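PDB 6I60: alpha-rhamnosidase from Dictyoglomus thermophilum, which probably hydrolyses terminal non-reducing alpha-L-rhamnose residues from alpha-L-rhamnosides, an activity used to remove rhamnose selectively from natural flavonoids. Local coordinates for residues 54-59 and 863-868; 306-311 and 416-421; 614-619 and 805-810. One frame throughout, in Å; residues are numbered along the deposited sequence.

Contact 1: 54-59 and 863-868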
ATOM      1  N   SER A  54      12.716  15.243   4.405  1.00 53.19           N
ATOM      2  CA  SER A  54      13.434  14.643   3.291  1.00 51.69           C
ATOM      3  C   SER A  54      13.494  15.634   2.139  1.00 49.81           C
ATOM      4  O   SER A  54      12.714  16.588   2.073  1.00 43.85           O
ATOM      5  CB  SER A  54      12.776  13.332   2.841  1.00 49.83           C
ATOM      6  OG  SER A  54      11.364  13.416   2.923  1.00 48.23           O
ATOM      7  N   TRP A  55      14.434  15.392   1.227  1.00 49.72           N
ATOM      8  CA  TRP A  55      14.628  16.256   0.070  1.00 49.06           C
ATOM      9  C   TRP A  55      15.433  15.508  -0.981  1.00 47.71           C
ATOM     10  O   TRP A  55      16.146  14.548  -0.677  1.00 50.86           O
ATOM     11  CB  TRP A  55      15.337  17.558   0.453  1.00 52.18           C
ATOM     12  CG  TRP A  55      16.633  17.330   1.164  1.00 51.96           C
ATOM     13  CD1 TRP A  55      17.843  17.051   0.597  1.00 51.11           C
ATOM     14  CD2 TRP A  55      16.848  17.353   2.580  1.00 49.68           C
ATOM     15  NE1 TRP A  55      18.799  16.901   1.573  1.00 51.38           N
ATOM     16  CE2 TRP A  55      18.214  17.082   2.799  1.00 49.66           C
ATOM     17  CE3 TRP A  55      16.020  17.579   3.683  1.00 44.49           C
ATOM     18  CZ2 TRP A  55      18.768  17.031   4.074  1.00 49.21           C
ATOM     19  CZ3 TRP A  55      16.572  17.527   4.945  1.00 47.52           C
ATOM     20  CH2 TRP A  55      17.933  17.257   5.132  1.00 52.29           C
ATOM     21  N   LYS A  56      15.315  15.972  -2.223  1.00 49.30           N
ATOM     22  CA  LYS A  56      16.058  15.437  -3.354  1.00 47.85           C
ATOM     23  C   LYS A  56      17.076  16.461  -3.841  1.00 47.28           C
ATOM     24  O   LYS A  56      16.970  17.658  -3.558  1.00 48.53           O
ATOM     25  CB  LYS A  56      15.112  15.047  -4.496  1.00 46.70           C
ATOM     26  CG  LYS A  56      14.090  13.992  -4.114  1.00 43.78           C
ATOM     27  CD  LYS A  56      13.003  13.861  -5.169  1.00 52.79           C
ATOM     28  CE  LYS A  56      12.021  12.750  -4.818  1.00 51.78           C
ATOM     29  NZ  LYS A  56      12.694  11.425  -4.709  1.00 53.57           N
ATOM     30  N   LEU A  57      18.068  15.981  -4.588  1.00 47.42           N
ATOM     31  CA  LEU A  57      19.194  16.809  -4.994  1.00 49.55           C
ATOM     32  C   LEU A  57      19.396  16.744  -6.500  1.00 47.91           C
ATOM     33  O   LEU A  57      19.041  15.760  -7.154  1.00 56.96           O
ATOM     34  CB  LEU A  57      20.483  16.382  -4.284  1.00 51.88           C
ATOM     35  CG  LEU A  57      20.414  16.396  -2.757  1.00 49.87           C
ATOM     36  CD1 LEU A  57      21.649  15.749  -2.160  1.00 47.35           C
ATOM     37  CD2 LEU A  57      20.244  17.819  -2.254  1.00 49.20           C
ATOM     38  N   ARG A  58      19.985  17.812  -7.038  1.00 46.24           N
ATOM     39  CA  ARG A  58      20.286  17.921  -8.459  1.00 53.16           C
ATOM     40  C   ARG A  58      21.521  18.795  -8.619  1.00 59.25           C
ATOM     41  O   ARG A  58      21.617  19.852  -7.989  1.00 63.26           O
ATOM     42  CB  ARG A  58      19.101  18.515  -9.233  1.00 48.74           C
ATOM     43  CG  ARG A  58      19.443  18.981 -10.641  1.00 63.88           C
ATOM     44  CD  ARG A  58      18.506  18.365 -11.670  1.00 73.90           C
ATOM     45  NE  ARG A  58      18.456  19.143 -12.907  1.00 74.98           N
ATOM     46  CZ  ARG A  58      17.525  18.994 -13.845  1.00 80.94           C
ATOM     47  NH1 ARG A  58      16.563  18.094 -13.693  1.00 79.57           N
ATOM     48  NH2 ARG A  58      17.557  19.746 -14.937  1.00 73.70           N
ATOM     49  N   HIS A  59      22.458  18.356  -9.452  1.00 56.34           N
ATOM     50  CA  HIS A  59      23.704  19.076  -9.657  1.00 51.22           C
ATOM     51  C   HIS A  59      24.015  19.155 -11.145  1.00 57.18           C
ATOM     52  O   HIS A  59      23.535  18.349 -11.946  1.00 58.28           O
ATOM     53  CB  HIS A  59      24.867  18.407  -8.912  1.00 57.30           C
ATOM     54  CG  HIS A  59      25.987  19.340  -8.576  1.00 64.20           C
ATOM     55  ND1 HIS A  59      27.028  19.595  -9.443  1.00 61.08           N
ATOM     56  CD2 HIS A  59      26.232  20.077  -7.468  1.00 62.56           C
ATOM     57  CE1 HIS A  59      27.866  20.450  -8.883  1.00 64.20           C
ATOM     58  NE2 HIS A  59      27.406  20.759  -7.683  1.00 66.56           N
ATOM     59  N   ARG A 863      12.046   2.524 -14.938  1.00 51.39           N
ATOM     60  CA  ARG A 863      12.334   3.872 -14.464  1.00 54.68           C
ATOM     61  C   ARG A 863      11.633   4.062 -13.127  1.00 59.20           C
ATOM     62  O   ARG A 863      10.404   3.965 -13.051  1.00 61.22           O
ATOM     63  CB  ARG A 863      11.877   4.928 -15.473  1.00 52.38           C
ATOM     64  CG  ARG A 863      12.019   6.357 -14.976  1.00 55.18           C
ATOM     65  CD  ARG A 863      11.457   7.360 -15.971  1.00 62.71           C
ATOM     66  NE  ARG A 863      10.020   7.570 -15.798  1.00 76.93           N
ATOM     67  CZ  ARG A 863       9.480   8.331 -14.849  1.00 84.42           C
ATOM     68  NH1 ARG A 863      10.254   8.960 -13.974  1.00 87.27           N
ATOM     69  NH2 ARG A 863       8.162   8.462 -14.771  1.00 81.11           N
ATOM     70  N   LEU A 864      12.411   4.325 -12.079  1.00 56.42           N
ATOM     71  CA  LEU A 864      11.888   4.469 -10.730  1.00 47.44           C
ATOM     72  C   LEU A 864      12.142   5.876 -10.210  1.00 51.40           C
ATOM     73  O   LEU A 864      13.158   6.501 -10.528  1.00 58.09           O
ATOM     74  CB  LEU A 864      12.522   3.452  -9.770  1.00 52.26           C
ATOM     75  CG  LEU A 864      12.759   2.033 -10.290  1.00 51.40           C
ATOM     76  CD1 LEU A 864      13.870   1.350  -9.506  1.00 47.83           C
ATOM     77  CD2 LEU A 864      11.478   1.225 -10.214  1.00 51.78           C
ATOM     78  N   ASN A 865      11.207   6.369  -9.404  1.00 49.92           N
ATOM     79  CA  ASN A 865      11.362   7.627  -8.676  1.00 53.81           C
ATOM     80  C   ASN A 865      11.541   7.266  -7.205  1.00 51.62           C
ATOM     81  O   ASN A 865      10.563   7.058  -6.483  1.00 55.85           O
ATOM     82  CB  ASN A 865      10.164   8.545  -8.893  1.00 54.65           C
ATOM     83  CG  ASN A 865      10.266   9.835  -8.101  1.00 61.42           C
ATOM     84  OD1 ASN A 865      11.153  10.656  -8.338  1.00 60.46           O
ATOM     85  ND2 ASN A 865       9.354  10.021  -7.152  1.00 60.59           N
ATOM     86  N   THR A 866      12.793   7.186  -6.767  1.00 50.21           N
ATOM     87  CA  THR A 866      13.117   6.719  -5.429  1.00 53.37           C
ATOM     88  C   THR A 866      13.226   7.902  -4.467  1.00 59.23           C
ATOM     89  O   THR A 866      12.861   9.036  -4.790  1.00 59.32           O
ATOM     90  CB  THR A 866      14.407   5.907  -5.454  1.00 55.96           C
ATOM     91  OG1 THR A 866      15.519   6.791  -5.640  1.00 47.33           O
ATOM     92  CG2 THR A 866      14.373   4.888  -6.587  1.00 49.26           C
ATOM     93  N   ILE A 867      13.738   7.636  -3.261  1.00 57.26           N
ATOM     94  CA  ILE A 867      13.920   8.691  -2.271  1.00 50.90           C
ATOM     95  C   ILE A 867      15.076   9.611  -2.640  1.00 55.17           C
ATOM     96  O   ILE A 867      15.162  10.734  -2.128  1.00 53.10           O
ATOM     97  CB  ILE A 867      14.120   8.070  -0.874  1.00 51.59           C
ATOM     98  CG1 ILE A 867      13.427   8.918   0.195  1.00 51.10           C
ATOM     99  CG2 ILE A 867      15.603   7.886  -0.556  1.00 51.88           C
ATOM    100  CD1 ILE A 867      11.920   8.959   0.050  1.00 57.89           C
ATOM    101  N   LYS A 868      15.967   9.169  -3.526  1.00 56.33           N
ATOM    102  CA  LYS A 868      17.098   9.975  -3.962  1.00 55.12           C
ATOM    103  C   LYS A 868      16.873  10.634  -5.315  1.00 54.73           C
ATOM    104  O   LYS A 868      17.718  11.426  -5.746  1.00 58.83           O
ATOM    105  CB  LYS A 868      18.369   9.116  -4.019  1.00 56.20           C
ATOM    106  CG  LYS A 868      18.809   8.563  -2.672  1.00 58.89           C
ATOM    107  CD  LYS A 868      20.244   8.064  -2.725  1.00 56.24           C
ATOM    108  CE  LYS A 868      20.822   7.864  -1.329  1.00 50.75           C
ATOM    109  NZ  LYS A 868      20.590   9.040  -0.451  1.00 59.53           N
TER
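Lys56, at the end of a strand of the N-terminal immunoglobulin-like domain, reaches over a hairpin turn of the C-terminal domain formed by Thr866, Ile867 and Lys868. No backbone hydrogen bond links the segments; the closest CA atoms, Lys56 CA and Lys868 CA, are 5.6 Å apart, and the lysine side chain spans the gap. It runs out nearly straight as far as CE and then bends at its last torsion (chi4 -60°), which places the ammonium group near the turn, though its exact position is doubtful. Lys56 NZ lies 3.6 Å from Ile867 O and 4.0 Å from Asn865 OD1, whose side chain crosses the lysine at about a right angle. The modelled gap to Thr866 O is too short to interpret. The turn braces itself through an ST turn: Thr866 OG1 accepts from Lys868 N at 3.2 Å. The clear polar link between the domains runs through Gln98, just ahead of strand 99-101, which accepts from Lys868 NZ and donates to Trp55 O. Strand 52-56 lies between 35-37 and 99-101 in its small antiparallel sheet, and Trp55 packs against strand 112-120, while the hairpin joins strands 859-866 and 869-877.

Contact 2: 306-311 and 416-421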
ATOM      1  N   ASP A 306     -32.642   6.317  -0.573  1.00 57.70           N
ATOM      2  CA  ASP A 306     -34.036   6.635  -0.880  1.00 56.54           C
ATOM      3  C   ASP A 306     -34.136   8.141  -1.090  1.00 59.59           C
ATOM      4  O   ASP A 306     -34.105   8.917  -0.130  1.00 58.99           O
ATOM      5  CB  ASP A 306     -34.963   6.160   0.233  1.00 58.48           C
ATOM      6  CG  ASP A 306     -36.427   6.201  -0.169  1.00 62.48           C
ATOM      7  OD1 ASP A 306     -37.211   5.374   0.343  1.00 59.52           O
ATOM      8  OD2 ASP A 306     -36.793   7.064  -0.996  1.00 62.41           O
ATOM      9  N   GLY A 307     -34.259   8.555  -2.353  1.00 62.16           N
ATOM     10  CA  GLY A 307     -34.335   9.971  -2.668  1.00 62.09           C
ATOM     11  C   GLY A 307     -35.588  10.652  -2.160  1.00 63.24           C
ATOM     12  O   GLY A 307     -35.613  11.883  -2.057  1.00 65.88           O
ATOM     13  N   ARG A 308     -36.628   9.882  -1.841  1.00 54.03           N
ATOM     14  CA  ARG A 308     -37.847  10.482  -1.312  1.00 64.48           C
ATOM     15  C   ARG A 308     -37.647  11.008   0.104  1.00 67.65           C
ATOM     16  O   ARG A 308     -38.234  12.032   0.471  1.00 70.01           O
ATOM     17  CB  ARG A 308     -38.989   9.468  -1.358  1.00 67.58           C
ATOM     18  CG  ARG A 308     -39.314   8.971  -2.761  1.00 62.53           C
ATOM     19  CD  ARG A 308     -40.196   7.735  -2.724  1.00 58.24           C
ATOM     20  NE  ARG A 308     -39.682   6.727  -1.801  1.00 65.04           N
ATOM     21  CZ  ARG A 308     -40.348   5.635  -1.439  1.00 71.13           C
ATOM     22  NH1 ARG A 308     -41.562   5.407  -1.923  1.00 68.44           N
ATOM     23  NH2 ARG A 308     -39.802   4.771  -0.594  1.00 67.44           N
ATOM     24  N   LYS A 309     -36.821  10.336   0.908  1.00 68.25           N
ATOM     25  CA  LYS A 309     -36.517  10.761   2.276  1.00 60.98           C
ATOM     26  C   LYS A 309     -35.301  11.674   2.341  1.00 58.71           C
ATOM     27  O   LYS A 309     -34.519  11.613   3.295  1.00 61.79           O
ATOM     28  CB  LYS A 309     -36.319   9.537   3.164  1.00 57.92           C
ATOM     29  CG  LYS A 309     -37.414   8.488   3.052  1.00 63.16           C
ATOM     30  CD  LYS A 309     -37.254   7.412   4.120  1.00 62.60           C
ATOM     31  CE  LYS A 309     -38.197   6.241   3.884  1.00 66.74           C
ATOM     32  NZ  LYS A 309     -37.535   5.130   3.143  1.00 68.18           N
ATOM     33  N   GLU A 310     -35.117  12.537   1.347  1.00 60.41           N
ATOM     34  CA  GLU A 310     -33.949  13.408   1.261  1.00 66.44           C
ATOM     35  C   GLU A 310     -34.325  14.797   1.763  1.00 69.13           C
ATOM     36  O   GLU A 310     -35.082  15.519   1.105  1.00 71.40           O
ATOM     37  CB  GLU A 310     -33.424  13.467  -0.170  1.00 61.62           C
ATOM     38  CG  GLU A 310     -32.298  14.459  -0.370  1.00 70.10           C
ATOM     39  CD  GLU A 310     -31.528  14.207  -1.647  1.00 75.60           C
ATOM     40  OE1 GLU A 310     -31.228  13.031  -1.941  1.00 71.85           O
ATOM     41  OE2 GLU A 310     -31.225  15.185  -2.362  1.00 90.67           O
ATOM     42  N   ILE A 311     -33.793  15.171   2.926  1.00 72.93           N
ATOM     43  CA  ILE A 311     -34.035  16.492   3.497  1.00 70.63           C
ATOM     44  C   ILE A 311     -33.341  17.534   2.633  1.00 70.92           C
ATOM     45  O   ILE A 311     -32.117  17.693   2.692  1.00 69.33           O
ATOM     46  CB  ILE A 311     -33.554  16.569   4.958  1.00 60.53           C
ATOM     47  CG1 ILE A 311     -34.315  15.561   5.820  1.00 58.43           C
ATOM     48  CG2 ILE A 311     -33.732  17.977   5.505  1.00 66.67           C
ATOM     49  CD1 ILE A 311     -33.504  14.345   6.192  1.00 64.85           C
ATOM     50  N   VAL A 416     -28.948   0.158  -4.045  1.00 52.96           N
ATOM     51  CA  VAL A 416     -30.332   0.433  -4.409  1.00 50.41           C
ATOM     52  C   VAL A 416     -30.568   1.933  -4.312  1.00 54.36           C
ATOM     53  O   VAL A 416     -30.239   2.553  -3.295  1.00 57.61           O
ATOM     54  CB  VAL A 416     -31.319  -0.332  -3.507  1.00 48.52           C
ATOM     55  CG1 VAL A 416     -32.719   0.252  -3.623  1.00 50.74           C
ATOM     56  CG2 VAL A 416     -31.317  -1.809  -3.861  1.00 51.48           C
ATOM     57  N   TYR A 417     -31.133   2.514  -5.370  1.00 49.38           N
ATOM     58  CA  TYR A 417     -31.469   3.932  -5.401  1.00 51.11           C
ATOM     59  C   TYR A 417     -32.931   4.084  -5.789  1.00 57.76           C
ATOM     60  O   TYR A 417     -33.355   3.570  -6.830  1.00 55.71           O
ATOM     61  CB  TYR A 417     -30.574   4.693  -6.382  1.00 49.54           C
ATOM     62  CG  TYR A 417     -30.972   6.138  -6.576  1.00 56.57           C
ATOM     63  CD1 TYR A 417     -30.701   7.092  -5.602  1.00 57.18           C
ATOM     64  CD2 TYR A 417     -31.615   6.552  -7.736  1.00 50.14           C
ATOM     65  CE1 TYR A 417     -31.060   8.414  -5.779  1.00 58.64           C
ATOM     66  CE2 TYR A 417     -31.977   7.871  -7.921  1.00 51.40           C
ATOM     67  CZ  TYR A 417     -31.698   8.798  -6.940  1.00 56.30           C
ATOM     68  OH  TYR A 417     -32.059  10.113  -7.126  1.00 55.63           O
ATOM     69  N   ILE A 418     -33.696   4.784  -4.955  1.00 59.21           N
ATOM     70  CA  ILE A 418     -35.102   5.066  -5.217  1.00 60.16           C
ATOM     71  C   ILE A 418     -35.205   6.496  -5.728  1.00 58.27           C
ATOM     72  O   ILE A 418     -34.807   7.442  -5.036  1.00 62.39           O
ATOM     73  CB  ILE A 418     -35.964   4.858  -3.963  1.00 56.59           C
ATOM     74  CG1 ILE A 418     -35.855   3.410  -3.481  1.00 57.32           C
ATOM     75  CG2 ILE A 418     -37.414   5.209  -4.249  1.00 54.78           C
ATOM     76  CD1 ILE A 418     -35.415   3.281  -2.043  1.00 49.97           C
ATOM     77  N   THR A 419     -35.743   6.654  -6.934  1.00 58.72           N
ATOM     78  CA  THR A 419     -35.723   7.940  -7.612  1.00 62.75           C
ATOM     79  C   THR A 419     -36.663   8.940  -6.939  1.00 66.16           C
ATOM     80  O   THR A 419     -37.579   8.579  -6.193  1.00 64.74           O
ATOM     81  CB  THR A 419     -36.112   7.773  -9.080  1.00 59.43           C
ATOM     82  OG1 THR A 419     -37.514   7.493  -9.177  1.00 55.65           O
ATOM     83  CG2 THR A 419     -35.328   6.631  -9.715  1.00 58.08           C
ATOM     84  N   LYS A 420     -36.419  10.222  -7.219  1.00 65.74           N
ATOM     85  CA  LYS A 420     -37.273  11.304  -6.745  1.00 64.89           C
ATOM     86  C   LYS A 420     -38.207  11.846  -7.819  1.00 68.56           C
ATOM     87  O   LYS A 420     -39.229  12.450  -7.477  1.00 70.00           O
ATOM     88  CB  LYS A 420     -36.423  12.458  -6.202  1.00 63.06           C
ATOM     89  CG  LYS A 420     -35.130  12.021  -5.542  1.00 66.89           C
ATOM     90  CD  LYS A 420     -34.009  13.008  -5.819  1.00 67.96           C
ATOM     91  CE  LYS A 420     -32.883  12.862  -4.808  1.00 65.57           C
ATOM     92  NZ  LYS A 420     -32.136  14.137  -4.638  1.00 62.84           N
ATOM     93  N   GLY A 421     -37.877  11.654  -9.095  1.00 70.48           N
ATOM     94  CA  GLY A 421     -38.727  12.095 -10.186  1.00 63.39           C
ATOM     95  C   GLY A 421     -38.526  13.540 -10.592  1.00 64.85           C
ATOM     96  O   GLY A 421     -39.493  14.243 -10.905  1.00 59.27           O
TER
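Asp306 and Ile418 pair as a parallel beta bridge, their CA atoms 4.7 Å apart, and Gly307 N continues it with a hydrogen bond to Ile418 O (3.0 Å) that lies in the carbonyl plane. On the face they share, Ile418 CD1 packs 3.6 Å from Asp306 CG, the methyl resting against the carboxylate. Ile418 CG2 lies over one face of the Arg308 guanidinium, 3.7 Å from Arg308 NE. That guanidinium is held side-on by Asp306: NH2 and NE each take the syn lone pair of one oxygen, Arg308 NH2 to Asp306 OD1 at 2.8 Å and almost straight (175°). Lys309 NZ approaches OD1 from above the carboxylate plane, and Arg308 N meets OD2 on its anti side in an Asx turn, so four donors grip one aspartate. The bridge joins strand 302-306, of the rhamnosidase N-terminal domain, to strand 414-418 of the concanavalin-like domain, whose other neighbour is strand 388-394. Beyond the turn, Lys420 CG packs 3.5 Å from Gly307 O. The lysine chain then runs on to Glu310, where Lys420 NZ and Glu310 OE2 form a salt bridge at 2.7 Å.

Contact 3: 614-619 and 805-810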
ATOM      1  N   CYS A 614      -1.783 -22.515  -1.104  1.00 60.65           N
ATOM      2  CA  CYS A 614      -2.323 -22.612  -2.460  1.00 54.07           C
ATOM      3  C   CYS A 614      -1.244 -22.986  -3.479  1.00 54.98           C
ATOM      4  O   CYS A 614      -0.943 -22.242  -4.415  1.00 55.08           O
ATOM      5  CB  CYS A 614      -3.033 -21.315  -2.858  1.00 49.53           C
ATOM      6  SG  CYS A 614      -4.537 -21.016  -1.919  1.00 55.01           S
ATOM      7  N   GLN A 615      -0.665 -24.166  -3.280  1.00 56.84           N
ATOM      8  CA  GLN A 615       0.130 -24.784  -4.323  1.00 46.03           C
ATOM      9  C   GLN A 615      -0.803 -25.299  -5.418  1.00 52.13           C
ATOM     10  O   GLN A 615      -2.002 -25.469  -5.187  1.00 53.97           O
ATOM     11  CB  GLN A 615       0.971 -25.923  -3.747  1.00 51.32           C
ATOM     12  CG  GLN A 615       1.758 -25.550  -2.500  1.00 58.47           C
ATOM     13  CD  GLN A 615       2.629 -26.688  -1.996  1.00 59.00           C
ATOM     14  OE1 GLN A 615       2.263 -27.860  -2.097  1.00 52.10           O
ATOM     15  NE2 GLN A 615       3.792 -26.345  -1.451  1.00 55.43           N
ATOM     16  N   PRO A 616      -0.285 -25.527  -6.625  1.00 56.24           N
ATOM     17  CA  PRO A 616      -1.152 -25.996  -7.720  1.00 48.38           C
ATOM     18  C   PRO A 616      -1.893 -27.272  -7.347  1.00 49.76           C
ATOM     19  O   PRO A 616      -1.287 -28.290  -7.004  1.00 43.88           O
ATOM     20  CB  PRO A 616      -0.167 -26.225  -8.872  1.00 42.50           C
ATOM     21  CG  PRO A 616       0.945 -25.288  -8.594  1.00 46.17           C
ATOM     22  CD  PRO A 616       1.079 -25.228  -7.098  1.00 46.23           C
ATOM     23  N   GLY A 617      -3.221 -27.200  -7.405  1.00 53.40           N
ATOM     24  CA  GLY A 617      -4.051 -28.359  -7.145  1.00 50.26           C
ATOM     25  C   GLY A 617      -4.301 -28.649  -5.685  1.00 53.97           C
ATOM     26  O   GLY A 617      -4.567 -29.801  -5.329  1.00 54.91           O
ATOM     27  N   THR A 618      -4.237 -27.636  -4.827  1.00 57.52           N
ATOM     28  CA  THR A 618      -4.390 -27.840  -3.393  1.00 57.27           C
ATOM     29  C   THR A 618      -4.611 -26.491  -2.724  1.00 62.25           C
ATOM     30  O   THR A 618      -4.443 -25.433  -3.337  1.00 59.40           O
ATOM     31  CB  THR A 618      -3.164 -28.536  -2.795  1.00 51.90           C
ATOM     32  OG1 THR A 618      -3.497 -29.078  -1.511  1.00 61.39           O
ATOM     33  CG2 THR A 618      -2.024 -27.542  -2.641  1.00 53.62           C
ATOM     34  N   VAL A 619      -4.997 -26.550  -1.454  1.00 63.44           N
ATOM     35  CA  VAL A 619      -5.049 -25.388  -0.577  1.00 59.67           C
ATOM     36  C   VAL A 619      -4.002 -25.493   0.527  1.00 56.18           C
ATOM     37  O   VAL A 619      -3.191 -24.586   0.716  1.00 60.06           O
ATOM     38  CB  VAL A 619      -6.465 -25.204   0.013  1.00 60.33           C
ATOM     39  CG1 VAL A 619      -6.427 -24.285   1.212  1.00 43.47           C
ATOM     40  CG2 VAL A 619      -7.417 -24.660  -1.040  1.00 58.37           C
ATOM     41  N   GLU A 805      -6.681 -15.919  -6.917  1.00 56.74           N
ATOM     42  CA  GLU A 805      -6.296 -16.509  -5.642  1.00 52.58           C
ATOM     43  C   GLU A 805      -5.692 -17.895  -5.825  1.00 54.10           C
ATOM     44  O   GLU A 805      -4.769 -18.267  -5.092  1.00 48.63           O
ATOM     45  CB  GLU A 805      -7.511 -16.575  -4.714  1.00 52.14           C
ATOM     46  CG  GLU A 805      -7.265 -17.275  -3.389  1.00 55.12           C
ATOM     47  CD  GLU A 805      -8.438 -17.144  -2.438  1.00 57.88           C
ATOM     48  OE1 GLU A 805      -9.534 -16.758  -2.896  1.00 59.28           O
ATOM     49  OE2 GLU A 805      -8.264 -17.423  -1.233  1.00 62.35           O
ATOM     50  N   ARG A 806      -6.179 -18.658  -6.801  1.00 55.68           N
ATOM     51  CA  ARG A 806      -5.716 -20.013  -7.054  1.00 49.72           C
ATOM     52  C   ARG A 806      -5.236 -20.145  -8.494  1.00 53.67           C
ATOM     53  O   ARG A 806      -5.671 -19.405  -9.382  1.00 54.00           O
ATOM     54  CB  ARG A 806      -6.824 -21.033  -6.784  1.00 46.95           C
ATOM     55  CG  ARG A 806      -7.795 -20.606  -5.698  1.00 54.12           C
ATOM     56  CD  ARG A 806      -7.333 -21.091  -4.338  1.00 48.57           C
ATOM     57  NE  ARG A 806      -6.857 -22.468  -4.403  1.00 52.46           N
ATOM     58  CZ  ARG A 806      -7.643 -23.534  -4.303  1.00 49.56           C
ATOM     59  NH1 ARG A 806      -8.949 -23.387  -4.125  1.00 43.41           N
ATOM     60  NH2 ARG A 806      -7.120 -24.749  -4.381  1.00 52.33           N
ATOM     61  N   TRP A 807      -4.329 -21.102  -8.714  1.00 44.66           N
ATOM     62  CA  TRP A 807      -3.834 -21.352 -10.064  1.00 41.57           C
ATOM     63  C   TRP A 807      -4.941 -21.880 -10.969  1.00 47.98           C
ATOM     64  O   TRP A 807      -5.007 -21.525 -12.151  1.00 49.18           O
ATOM     65  CB  TRP A 807      -2.665 -22.336 -10.021  1.00 40.25           C
ATOM     66  CG  TRP A 807      -1.460 -21.842  -9.271  1.00 46.33           C
ATOM     67  CD1 TRP A 807      -1.025 -22.264  -8.048  1.00 45.37           C
ATOM     68  CD2 TRP A 807      -0.527 -20.843  -9.704  1.00 42.99           C
ATOM     69  NE1 TRP A 807       0.115 -21.587  -7.690  1.00 41.08           N
ATOM     70  CE2 TRP A 807       0.442 -20.709  -8.689  1.00 44.28           C
ATOM     71  CE3 TRP A 807      -0.419 -20.047 -10.848  1.00 45.62           C
ATOM     72  CZ2 TRP A 807       1.505 -19.812  -8.784  1.00 48.26           C
ATOM     73  CZ3 TRP A 807       0.638 -19.155 -10.941  1.00 47.63           C
ATOM     74  CH2 TRP A 807       1.585 -19.046  -9.915  1.00 50.65           C
ATOM     75  N   GLU A 808      -5.816 -22.723 -10.432  1.00 49.37           N
ATOM     76  CA  GLU A 808      -6.886 -23.317 -11.219  1.00 46.69           C
ATOM     77  C   GLU A 808      -7.998 -22.307 -11.464  1.00 49.96           C
ATOM     78  O   GLU A 808      -8.298 -21.470 -10.608  1.00 48.01           O
ATOM     79  CB  GLU A 808      -7.452 -24.546 -10.507  1.00 44.23           C
ATOM     80  CG  GLU A 808      -6.413 -25.604 -10.175  1.00 53.49           C
ATOM     81  CD  GLU A 808      -5.734 -25.364  -8.838  1.00 50.27           C
ATOM     82  OE1 GLU A 808      -6.383 -24.811  -7.925  1.00 52.32           O
ATOM     83  OE2 GLU A 808      -4.549 -25.729  -8.701  1.00 47.29           O
ATOM     84  N   LYS A 809      -8.610 -22.388 -12.644  1.00 47.01           N
ATOM     85  CA  LYS A 809      -9.761 -21.551 -12.959  1.00 44.36           C
ATOM     86  C   LYS A 809     -10.966 -22.047 -12.169  1.00 46.22           C
ATOM     87  O   LYS A 809     -11.491 -23.132 -12.438  1.00 52.23           O
ATOM     88  CB  LYS A 809     -10.038 -21.573 -14.459  1.00 47.84           C
ATOM     89  CG  LYS A 809     -11.364 -20.948 -14.852  1.00 50.18           C
ATOM     90  CD  LYS A 809     -11.197 -19.984 -16.014  1.00 55.84           C
ATOM     91  CE  LYS A 809     -12.518 -19.754 -16.729  1.00 54.28           C
ATOM     92  NZ  LYS A 809     -12.359 -18.824 -17.882  1.00 63.44           N
ATOM     93  N   LEU A 810     -11.401 -21.261 -11.188  1.00 47.75           N
ATOM     94  CA  LEU A 810     -12.502 -21.635 -10.313  1.00 48.94           C
ATOM     95  C   LEU A 810     -13.480 -20.475 -10.217  1.00 53.00           C
ATOM     96  O   LEU A 810     -13.089 -19.357  -9.867  1.00 51.29           O
ATOM     97  CB  LEU A 810     -11.991 -22.023  -8.924  1.00 46.04           C
ATOM     98  CG  LEU A 810     -11.155 -23.302  -8.870  1.00 42.25           C
ATOM     99  CD1 LEU A 810      -9.987 -23.149  -7.916  1.00 43.76           C
ATOM    100  CD2 LEU A 810     -12.025 -24.473  -8.464  1.00 53.94           C
TER
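Sharp bends at chi2 (-90°) and chi3 fold the Arg806 side chain back toward Thr618 and Val619, while a bend at chi2 of Glu808 (87°) swings its carboxylate to Gly617. The guanidinium meets the 614-619 loop in three ways. Thr618 O lies at its edge and accepts a weak hydrogen bond from Arg806 NH2 (3.0 Å), and Val619 CG2 sits over one face, offset toward the rim, 3.4 Å from the same NH2. Cys614 SG packs obliquely against the arginine, 3.7 Å from Arg806 NE. Glu808 OE2 accepts from Gly617 N, a bond modelled so short that its exact length is doubtful, and also binds the hydroxyl of Tyr789. Its other oxygen, Glu808 OE1, is a long 3.6 Å from Arg806 NH2 and well out of the guanidinium plane, leaving an attraction of charges alone. Alongside, the Pro616 ring and the Trp807 indole point the same way, with Pro616 CG 3.7 Å from Trp807 CD1; Phe792 meets the indole edge-to-face. Glu805, tied to Arg500 and Ser817, has a triethylene glycol beside it, probably from the crystallisation liquor. Residues 615-618 form a type II beta turn, with Gly617 at the position that takes a positive phi; the turn and 805-810 lie in loops that connect helices of the six-hairpin glycosidase domain, the (alpha/alpha)6 barrel usual for this family.

Overall arrangement
Contacts 1 and 2 each join two different domains, whereas contact 3 ties two inter-helix loops within one domain. The residues that touch in contact 1 are mostly buried although little surface is shared, and a single lysine does the reaching; contacts 2 and 3 are partly buried and broader. Contact 2 alone has a strand pairing across it, flanked by charged pairs, while contact 3 mixes an aromatic-proline packing with side chains binding backbone groups of a turn. The chain stretch spanned by contact 1 includes both other contacts, which follow one another in series. Contacts 1 and 3 lie on opposite sides of the chain's centre, their centres about 41 Å apart.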